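Long-range contact in beta-2-microglobulin (Danio rerio, PDB 4M9O), which forms part of the class I major histocompatibility complex and takes part in presenting peptide antigens to the immune system: residues A[35-40]-A[64-69]. Numbering follows the deposited sequence.
Sequences PDISIE and FHLTKS
F64 carries CG anti to its own carbonyl carbon (chi1 -70°), which turns one ring face toward the proline P35. K68 starts with CG anti to the backbone N, then bends at its second and third torsions to bring NZ to the backbone of I39. The proline lies over one ring face. P35 CB stands 3.6 Å from the F64 ring centroid, 8° off the normal, a CH-pi contact. P35 CG reaches the far rim, 3.7 Å from F64 CZ. With an alanine here instead of F64, P35 would probably lose its aromatic partner and a gap would open at this end of the contact. F58 also stacks with the F64 ring. In the middle, L66 CD2 meets two isoleucines, lying 3.7 Å from I37 CG2 and also touching I39 CD1. Both isoleucines also touch V29 of strand 23-30. I39 CG2 also packs on K68 CB at 3.8 Å. At the other end, K68 NZ gives a weak hydrogen bond to I39 O, 3.2 Å long. E40 OE1 makes a long salt bridge to K68 NZ at 3.8 Å. The same NZ also forms a weak hydrogen bond with Q53 OE1. Strands 38-40 and 64-69 run nearly parallel, at 20°, with axes 8.0 Å apart. They belong to the two facing sheets, and their inward side chains meet in the beta-sandwich of an immunoglobulin C1-set domain.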
loop_
_atom_site.group_PDB
_atom_site.type_symbol
_atom_site.label_atom_id
_atom_site.label_comp_id
_atom_site.label_asym_id
_atom_site.label_seq_id
_atom_site.Cartn_x
_atom_site.Cartn_y
_atom_site.Cartn_z
ATOM N N PRO A 35 -11.460 -3.442 -12.158
ATOM C CA PRO A 35 -10.866 -4.144 -11.047
ATOM C C PRO A 35 -9.499 -4.746 -11.323
ATOM O O PRO A 35 -9.127 -5.538 -10.565
ATOM C CB PRO A 35 -11.909 -5.196 -10.701
ATOM C CG PRO A 35 -12.661 -5.343 -11.875
ATOM C CD PRO A 35 -12.742 -4.035 -12.513
ATOM N N ASP A 36 -8.819 -4.437 -12.402
ATOM C CA ASP A 36 -7.468 -4.922 -12.598
ATOM C C ASP A 36 -6.484 -3.938 -12.029
ATOM O O ASP A 36 -6.432 -2.829 -12.434
ATOM C CB ASP A 36 -7.169 -5.166 -14.070
ATOM C CG ASP A 36 -7.520 -6.562 -14.516
ATOM O OD1 ASP A 36 -7.419 -7.495 -13.730
ATOM O OD2 ASP A 36 -7.866 -6.758 -15.672
ATOM N N ILE A 37 -5.718 -4.392 -11.072
ATOM C CA ILE A 37 -4.818 -3.555 -10.360
ATOM C C ILE A 37 -3.573 -4.316 -9.880
ATOM O O ILE A 37 -3.603 -5.481 -9.736
ATOM C CB ILE A 37 -5.557 -2.842 -9.211
ATOM C CG1 ILE A 37 -4.894 -1.523 -8.872
ATOM C CG2 ILE A 37 -5.692 -3.728 -8.035
ATOM C CD1 ILE A 37 -5.745 -0.573 -8.236
ATOM N N SER A 38 -2.500 -3.619 -9.624
ATOM C CA SER A 38 -1.392 -4.220 -8.927
ATOM C C SER A 38 -0.601 -3.323 -7.999
ATOM O O SER A 38 -0.416 -2.172 -8.256
ATOM C CB SER A 38 -0.525 -5.023 -9.867
ATOM O OG SER A 38 0.621 -4.406 -10.189
ATOM N N ILE A 39 -0.188 -3.893 -6.899
ATOM C CA ILE A 39 0.364 -3.185 -5.779
ATOM C C ILE A 39 1.675 -3.800 -5.310
ATOM O O ILE A 39 1.775 -4.971 -5.193
ATOM C CB ILE A 39 -0.578 -3.255 -4.576
ATOM C CG1 ILE A 39 -1.945 -2.717 -4.894
ATOM C CG2 ILE A 39 -0.019 -2.591 -3.372
ATOM C CD1 ILE A 39 -2.881 -2.988 -3.874
ATOM N N GLU A 40 2.646 -2.969 -5.006
ATOM C CA GLU A 40 3.904 -3.403 -4.391
ATOM C C GLU A 40 4.316 -2.487 -3.277
ATOM O O GLU A 40 4.044 -1.332 -3.308
ATOM C CB GLU A 40 5.075 -3.505 -5.356
ATOM C CG GLU A 40 4.950 -4.464 -6.494
ATOM C CD GLU A 40 4.717 -5.892 -6.093
ATOM O OE1 GLU A 40 5.229 -6.373 -5.067
ATOM O OE2 GLU A 40 4.009 -6.553 -6.836
ATOM N N PHE A 64 -14.596 -2.009 -5.081
ATOM C CA PHE A 64 -13.520 -2.944 -5.038
ATOM C C PHE A 64 -12.479 -2.451 -4.026
ATOM O O PHE A 64 -12.219 -1.303 -3.960
ATOM C CB PHE A 64 -12.906 -3.083 -6.432
ATOM C CG PHE A 64 -13.787 -3.789 -7.447
ATOM C CD1 PHE A 64 -13.930 -5.128 -7.433
ATOM C CD2 PHE A 64 -14.404 -3.103 -8.441
ATOM C CE1 PHE A 64 -14.697 -5.737 -8.339
ATOM C CE2 PHE A 64 -15.160 -3.738 -9.337
ATOM C CZ PHE A 64 -15.310 -5.032 -9.286
ATOM N N HIS A 65 -11.901 -3.346 -3.258
ATOM C CA HIS A 65 -10.791 -3.008 -2.413
ATOM C C HIS A 65 -9.768 -4.111 -2.173
ATOM O O HIS A 65 -10.077 -5.251 -2.184
ATOM C CB HIS A 65 -11.195 -2.317 -1.110
ATOM C CG HIS A 65 -11.976 -3.170 -0.188
ATOM N ND1 HIS A 65 -11.389 -3.982 0.749
ATOM C CD2 HIS A 65 -13.299 -3.347 -0.059
ATOM C CE1 HIS A 65 -12.319 -4.612 1.428
ATOM N NE2 HIS A 65 -13.489 -4.238 0.960
ATOM N N LEU A 66 -8.551 -3.692 -1.973
ATOM C CA LEU A 66 -7.435 -4.547 -1.798
ATOM C C LEU A 66 -6.473 -3.979 -0.767
ATOM O O LEU A 66 -6.250 -2.824 -0.740
ATOM C CB LEU A 66 -6.749 -4.658 -3.142
ATOM C CG LEU A 66 -5.855 -5.809 -3.496
ATOM C CD1 LEU A 66 -6.602 -7.088 -3.492
ATOM C CD2 LEU A 66 -5.250 -5.586 -4.857
ATOM N N THR A 67 -5.877 -4.839 0.024
ATOM C CA THR A 67 -4.886 -4.467 1.003
ATOM C C THR A 67 -3.580 -5.259 0.914
ATOM O O THR A 67 -3.589 -6.427 0.881
ATOM C CB THR A 67 -5.466 -4.593 2.411
ATOM O OG1 THR A 67 -6.558 -3.713 2.542
ATOM C CG2 THR A 67 -4.463 -4.291 3.455
ATOM N N LYS A 68 -2.470 -4.578 0.869
ATOM C CA LYS A 68 -1.181 -5.201 0.927
ATOM C C LYS A 68 -0.445 -4.791 2.205
ATOM O O LYS A 68 -0.403 -3.656 2.528
ATOM C CB LYS A 68 -0.375 -4.832 -0.306
ATOM C CG LYS A 68 0.959 -5.359 -0.363
ATOM C CD LYS A 68 1.003 -6.439 -1.344
ATOM C CE LYS A 68 2.151 -6.363 -2.235
ATOM N NZ LYS A 68 2.079 -7.445 -3.149
ATOM N N SER A 69 0.114 -5.743 2.915
ATOM C CA SER A 69 0.814 -5.493 4.157
ATOM C C SER A 69 2.149 -6.211 4.322
ATOM O O SER A 69 2.373 -7.183 3.702
ATOM C CB SER A 69 -0.047 -5.842 5.334
ATOM O OG SER A 69 -0.521 -7.121 5.236
#